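Local coordinates for putative uncharacterized protein (Streptococcus mutans, PDB 3BGK) that probably dehydrates the S form of hydrated NADH or NADPH at the expense of ADP, repairing damaged nicotinamide cofactors, at residues A78-N83 against R297-I302; Q244-M249 against A290-P295. All blocks are in the same frame, centred on the assembly; numbering follows the deposited sequence.

Contact 1: residues A78-N83 against R297-I302; sequences ALACVN and RISAEI
Ser299 lays its short side chain against the backbone of Ala80, where its OG comes 3.5 Å from Ala80 CA. Two helices of the ribokinase-like α/β sandwich, 71-83 and 295-310, meet here side by side and almost parallel, their short axis segments inclined by 12° and 8.5 Å apart at closest approach. Such narrow spacing suits small residues: the CA atoms of Ala80 and Ser299 lie only 5.0 Å apart, with just a methyl and a hydroxymethyl group to fit in beside them. The serine torsion sets OG opposite its own carbonyl carbon (chi1 -75°), carrying the hydroxyl to the Ala80 main chain, with Ala80 CB on its flank.

One turn further on, larger groups meet. Asn83 rests CB on the Ser299 carbonyl, at 3.3 Å from Ser299 O. Its amide folds back along its own helix, where ND2 gives a weak hydrogen bond to Leu79 O; the buried polar end thus has an acceptor on its own helix while it also lies alongside Ser299 O. Ile302 suits its place because its two branches diverge: CD1, on the longer branch, leans over the backbone of Ala80, while the shorter branch, CG2, turns to the backbone carbonyl of Asn83.

Met256 of helix 249-263 packs on both Ala80 and Ile302, joining a third helix to the pair, and Leu294 of a neighbouring subunit packs on Asn83. At the Asn83 end, Ile302 CG2 stands 3.4 Å from Asn83 O.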
loop_
_atom_site.group_PDB
_atom_site.type_symbol
_atom_site.label_atom_id
_atom_site.label_comp_id
_atom_site.label_asym_id
_atom_site.label_seq_id
_atom_site.Cartn_x
_atom_site.Cartn_y
_atom_site.Cartn_z
ATOM N N ALA A 78 4.215 15.175 0.013
ATOM C CA ALA A 78 3.114 15.016 -0.936
ATOM C C ALA A 78 1.807 14.660 -0.228
ATOM O O ALA A 78 0.786 15.314 -0.442
ATOM C CB ALA A 78 3.453 13.980 -1.985
ATOM N N LEU A 79 1.853 13.629 0.617
ATOM C CA LEU A 79 0.704 13.210 1.418
ATOM C C LEU A 79 0.102 14.366 2.205
ATOM O O LEU A 79 -1.113 14.541 2.214
ATOM C CB LEU A 79 1.082 12.067 2.368
ATOM C CG LEU A 79 1.071 10.634 1.822
ATOM C CD1 LEU A 79 1.649 9.667 2.853
ATOM C CD2 LEU A 79 -0.332 10.195 1.410
ATOM N N ALA A 80 0.953 15.159 2.852
ATOM C CA ALA A 80 0.480 16.301 3.621
ATOM C C ALA A 80 -0.150 17.365 2.727
ATOM O O ALA A 80 -1.189 17.938 3.067
ATOM C CB ALA A 80 1.605 16.895 4.443
ATOM N N CYS A 81 0.475 17.610 1.579
ATOM C CA CYS A 81 0.037 18.666 0.675
ATOM C C CYS A 81 -1.335 18.386 0.082
ATOM O O CYS A 81 -2.171 19.287 0.004
ATOM C CB CYS A 81 1.057 18.884 -0.443
ATOM S SG CYS A 81 0.722 20.360 -1.421
ATOM N N VAL A 82 -1.561 17.136 -0.331
ATOM C CA VAL A 82 -2.844 16.729 -0.914
ATOM C C VAL A 82 -3.921 16.772 0.158
ATOM O O VAL A 82 -5.012 17.313 -0.055
ATOM C CB VAL A 82 -2.781 15.320 -1.565
ATOM C CG1 VAL A 82 -4.142 14.915 -2.117
ATOM C CG2 VAL A 82 -1.766 15.298 -2.686
ATOM N N ASN A 83 -3.598 16.223 1.324
ATOM C CA ASN A 83 -4.566 16.136 2.400
ATOM C C ASN A 83 -4.951 17.500 2.963
ATOM O O ASN A 83 -6.052 17.661 3.480
ATOM C CB ASN A 83 -4.079 15.172 3.484
ATOM C CG ASN A 83 -4.159 13.716 3.042
ATOM O OD1 ASN A 83 -5.224 13.239 2.647
ATOM N ND2 ASN A 83 -3.040 13.005 3.110
ATOM N N ARG A 297 0.451 9.508 10.035
ATOM C CA ARG A 297 -0.773 9.438 10.837
ATOM C C ARG A 297 -1.397 10.825 10.969
ATOM O O ARG A 297 -2.619 10.948 11.048
ATOM C CB ARG A 297 -0.525 8.863 12.239
ATOM C CG ARG A 297 0.245 7.549 12.315
ATOM C CD ARG A 297 -0.615 6.326 12.054
ATOM N NE ARG A 297 0.172 5.096 12.193
ATOM C CZ ARG A 297 0.900 4.542 11.221
ATOM N NH1 ARG A 297 1.579 3.424 11.456
ATOM N NH2 ARG A 297 0.950 5.099 10.015
ATOM N N ILE A 298 -0.550 11.856 11.010
ATOM C CA ILE A 298 -0.998 13.253 11.060
ATOM C C ILE A 298 -1.676 13.667 9.751
ATOM O O ILE A 298 -2.713 14.330 9.764
ATOM C CB ILE A 298 0.184 14.203 11.344
ATOM C CG1 ILE A 298 0.639 14.061 12.795
ATOM C CG2 ILE A 298 -0.183 15.652 11.048
ATOM C CD1 ILE A 298 1.931 14.797 13.112
ATOM N N SER A 299 -1.070 13.269 8.630
ATOM C CA SER A 299 -1.590 13.552 7.292
ATOM C C SER A 299 -2.991 13.001 7.071
ATOM O O SER A 299 -3.841 13.670 6.468
ATOM C CB SER A 299 -0.646 13.005 6.219
ATOM O OG SER A 299 0.505 13.819 6.114
ATOM N N ALA A 300 -3.220 11.788 7.568
ATOM C CA ALA A 300 -4.507 11.111 7.453
ATOM C C ALA A 300 -5.643 11.878 8.140
ATOM O O ALA A 300 -6.810 11.772 7.728
ATOM C CB ALA A 300 -4.402 9.693 8.015
ATOM N N GLU A 301 -5.289 12.655 9.167
ATOM C CA GLU A 301 -6.258 13.387 9.994
ATOM C C GLU A 301 -6.557 14.802 9.521
ATOM O O GLU A 301 -7.555 15.391 9.939
ATOM C CB GLU A 301 -5.781 13.439 11.449
ATOM C CG GLU A 301 -5.643 12.068 12.120
ATOM C CD GLU A 301 -6.950 11.295 12.151
ATOM O OE1 GLU A 301 -8.006 11.894 12.464
ATOM O OE2 GLU A 301 -6.922 10.084 11.853
ATOM N N ILE A 302 -5.709 15.330 8.636
ATOM C CA ILE A 302 -5.755 16.736 8.212
ATOM C C ILE A 302 -7.139 17.273 7.812
ATOM O O ILE A 302 -7.603 18.228 8.434
ATOM C CB ILE A 302 -4.676 17.069 7.127
ATOM C CG1 ILE A 302 -3.266 16.950 7.713
ATOM C CG2 ILE A 302 -4.879 18.482 6.574
ATOM C CD1 ILE A 302 -2.149 17.024 6.696
#

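Contact 2: residues Q244-M249 against A290-P295; sequences QATGGM and AYVVLP. With PO4 (phosphate ion), chain B.
Thr246 faces 290-295 with its whole side chain. Its CB packs on Val292 CG2 at 3.7 Å; OG1, placed opposite the backbone N by chi1 -177°, looks toward Leu294 CD2. The methyl CG2 lies 3.4 Å from Val293 O and also meets Pro295 CD, so one small branched residue touches four successive partners.

Pro295, in the first turn of helix 295-310, sets its ring on the type II turn from Thr246 to Met249. Its CG lies 3.3 Å from Gly247 O. Gly248 suits its place: glycine takes its positive phi (97°) easily, and Pro295 CG lies close by. Met249, present as selenomethionine, curls its bent chain back until CE reaches Val293 O and the ring.

The other side of the turn holds phosphate, probably from the crystallisation liquor. Gly248 N donates a nearly straight bond (169°) of 2.7 Å to its O1, and Gly250 N, Asp251 N and His186 NE2 bind the ion too. This resembles the anion hole of ribokinase-like enzymes at the start of a helix, where backbone N-H groups and the helix dipole could stabilise negative charge, while the Pro295 ring and Met249 methyl pack behind on carbonyl oxygens as well as carbon.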
loop_
_atom_site.group_PDB
_atom_site.type_symbol
_atom_site.label_atom_id
_atom_site.label_comp_id
_atom_site.label_asym_id
_atom_site.label_seq_id
_atom_site.Cartn_x
_atom_site.Cartn_y
_atom_site.Cartn_z
ATOM N N GLN A 244 6.422 14.080 18.727
ATOM C CA GLN A 244 6.682 14.559 17.380
ATOM C C GLN A 244 8.129 14.357 16.953
ATOM O O GLN A 244 8.468 14.567 15.782
ATOM C CB GLN A 244 6.328 16.036 17.274
ATOM C CG GLN A 244 4.865 16.294 17.008
ATOM C CD GLN A 244 4.548 17.763 16.969
ATOM O OE1 GLN A 244 4.362 18.340 15.896
ATOM N NE2 GLN A 244 4.502 18.388 18.137
ATOM N N ALA A 245 8.980 13.959 17.895
ATOM C CA ALA A 245 10.413 13.832 17.630
ATOM C C ALA A 245 10.733 12.536 16.881
ATOM O O ALA A 245 11.470 11.671 17.378
ATOM C CB ALA A 245 11.200 13.927 18.925
ATOM N N THR A 246 10.170 12.417 15.681
ATOM C CA THR A 246 10.297 11.211 14.869
ATOM C C THR A 246 10.549 11.572 13.410
ATOM O O THR A 246 10.112 12.629 12.942
ATOM C CB THR A 246 9.060 10.278 15.023
ATOM O OG1 THR A 246 9.261 9.074 14.276
ATOM C CG2 THR A 246 7.785 10.951 14.546
ATOM N N GLY A 247 11.270 10.698 12.710
ATOM C CA GLY A 247 11.704 10.956 11.336
ATOM C C GLY A 247 10.543 11.246 10.405
ATOM O O GLY A 247 9.541 10.532 10.431
ATOM N N GLY A 248 10.679 12.304 9.608
ATOM C CA GLY A 248 9.662 12.699 8.644
ATOM C C GLY A 248 8.694 13.784 9.084
ATOM O O GLY A 248 7.835 14.205 8.304
HETATM N N MSE A 249 8.831 14.234 10.330
HETATM C CA MSE A 249 7.953 15.250 10.911
HETATM C C MSE A 249 8.049 16.581 10.169
HETATM O O MSE A 249 7.041 17.245 9.943
HETATM C CB MSE A 249 8.265 15.438 12.405
HETATM C CG MSE A 249 7.266 16.311 13.181
HETATM SE SE MSE A 249 5.402 15.693 13.130
HETATM C CE MSE A 249 5.667 13.870 13.756
ATOM N N ALA A 290 -1.202 7.834 21.553
ATOM C CA ALA A 290 0.010 7.441 20.841
ATOM C C ALA A 290 1.261 7.963 21.529
ATOM O O ALA A 290 1.381 9.158 21.797
ATOM C CB ALA A 290 -0.041 7.907 19.382
ATOM N N TYR A 291 2.185 7.048 21.807
ATOM C CA TYR A 291 3.453 7.369 22.448
ATOM C C TYR A 291 4.327 8.208 21.522
ATOM O O TYR A 291 4.922 9.196 21.948
ATOM C CB TYR A 291 4.164 6.078 22.819
ATOM C CG TYR A 291 5.297 6.241 23.793
ATOM C CD1 TYR A 291 5.058 6.577 25.123
ATOM C CD2 TYR A 291 6.612 6.021 23.395
ATOM C CE1 TYR A 291 6.106 6.710 26.021
ATOM C CE2 TYR A 291 7.665 6.150 24.281
ATOM C CZ TYR A 291 7.406 6.493 25.593
ATOM O OH TYR A 291 8.452 6.610 26.474
ATOM N N VAL A 292 4.411 7.785 20.262
ATOM C CA VAL A 292 4.949 8.601 19.175
ATOM C C VAL A 292 3.810 8.895 18.189
ATOM O O VAL A 292 2.929 8.060 17.989
ATOM C CB VAL A 292 6.158 7.907 18.470
ATOM C CG1 VAL A 292 5.712 6.770 17.549
ATOM C CG2 VAL A 292 6.982 8.909 17.695
ATOM N N VAL A 293 3.808 10.090 17.606
ATOM C CA VAL A 293 2.839 10.411 16.558
ATOM C C VAL A 293 3.575 10.431 15.220
ATOM O O VAL A 293 4.450 11.266 14.990
ATOM C CB VAL A 293 2.085 11.743 16.822
ATOM C CG1 VAL A 293 1.146 12.086 15.661
ATOM C CG2 VAL A 293 1.302 11.661 18.113
ATOM N N LEU A 294 3.229 9.488 14.349
ATOM C CA LEU A 294 3.930 9.340 13.077
ATOM C C LEU A 294 3.441 10.345 12.037
ATOM O O LEU A 294 2.245 10.634 11.964
ATOM C CB LEU A 294 3.840 7.897 12.550
ATOM C CG LEU A 294 4.446 6.766 13.392
ATOM C CD1 LEU A 294 4.325 5.435 12.661
ATOM C CD2 LEU A 294 5.904 7.041 13.786
ATOM N N PRO A 295 4.375 10.873 11.227
ATOM C CA PRO A 295 4.082 11.881 10.202
ATOM C C PRO A 295 2.903 11.508 9.284
ATOM O O PRO A 295 2.045 12.354 9.018
ATOM C CB PRO A 295 5.389 11.952 9.411
ATOM C CG PRO A 295 6.442 11.542 10.388
ATOM C CD PRO A 295 5.806 10.505 11.248
HETATM P P PO4 B . 12.449 15.380 9.571
HETATM O O1 PO4 B . 12.759 13.960 9.994
HETATM O O2 PO4 B . 13.761 16.068 9.261
HETATM O O3 PO4 B . 11.595 15.384 8.322
HETATM O O4 PO4 B . 11.716 16.116 10.677
#

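Overall arrangement
Along the chain contact 2 is nested inside contact 1: 78-83 comes first, then 244-249, 290-295 and 297-302. The centres are 14 Å apart, and helix 295-310 belongs to both, supplying Pro295 to contact 2 and residues 297-302, in its first two turns, to contact 1. The contacts meet directly, Ile298 CG1 lying 3.5 Å from Val293 CG1 and Ile298 CD1 3.6 Å from Met249 SE. Helix 249-263, which starts at the phosphate-binding turn, also packs on contact 1 through Thr252, against Ser299. The C-terminal helix thus links the predicted nucleotide and substrate site to helix 71-83, and Val292 carries the packing on to Thr303 of a neighbouring subunit within the tetramer.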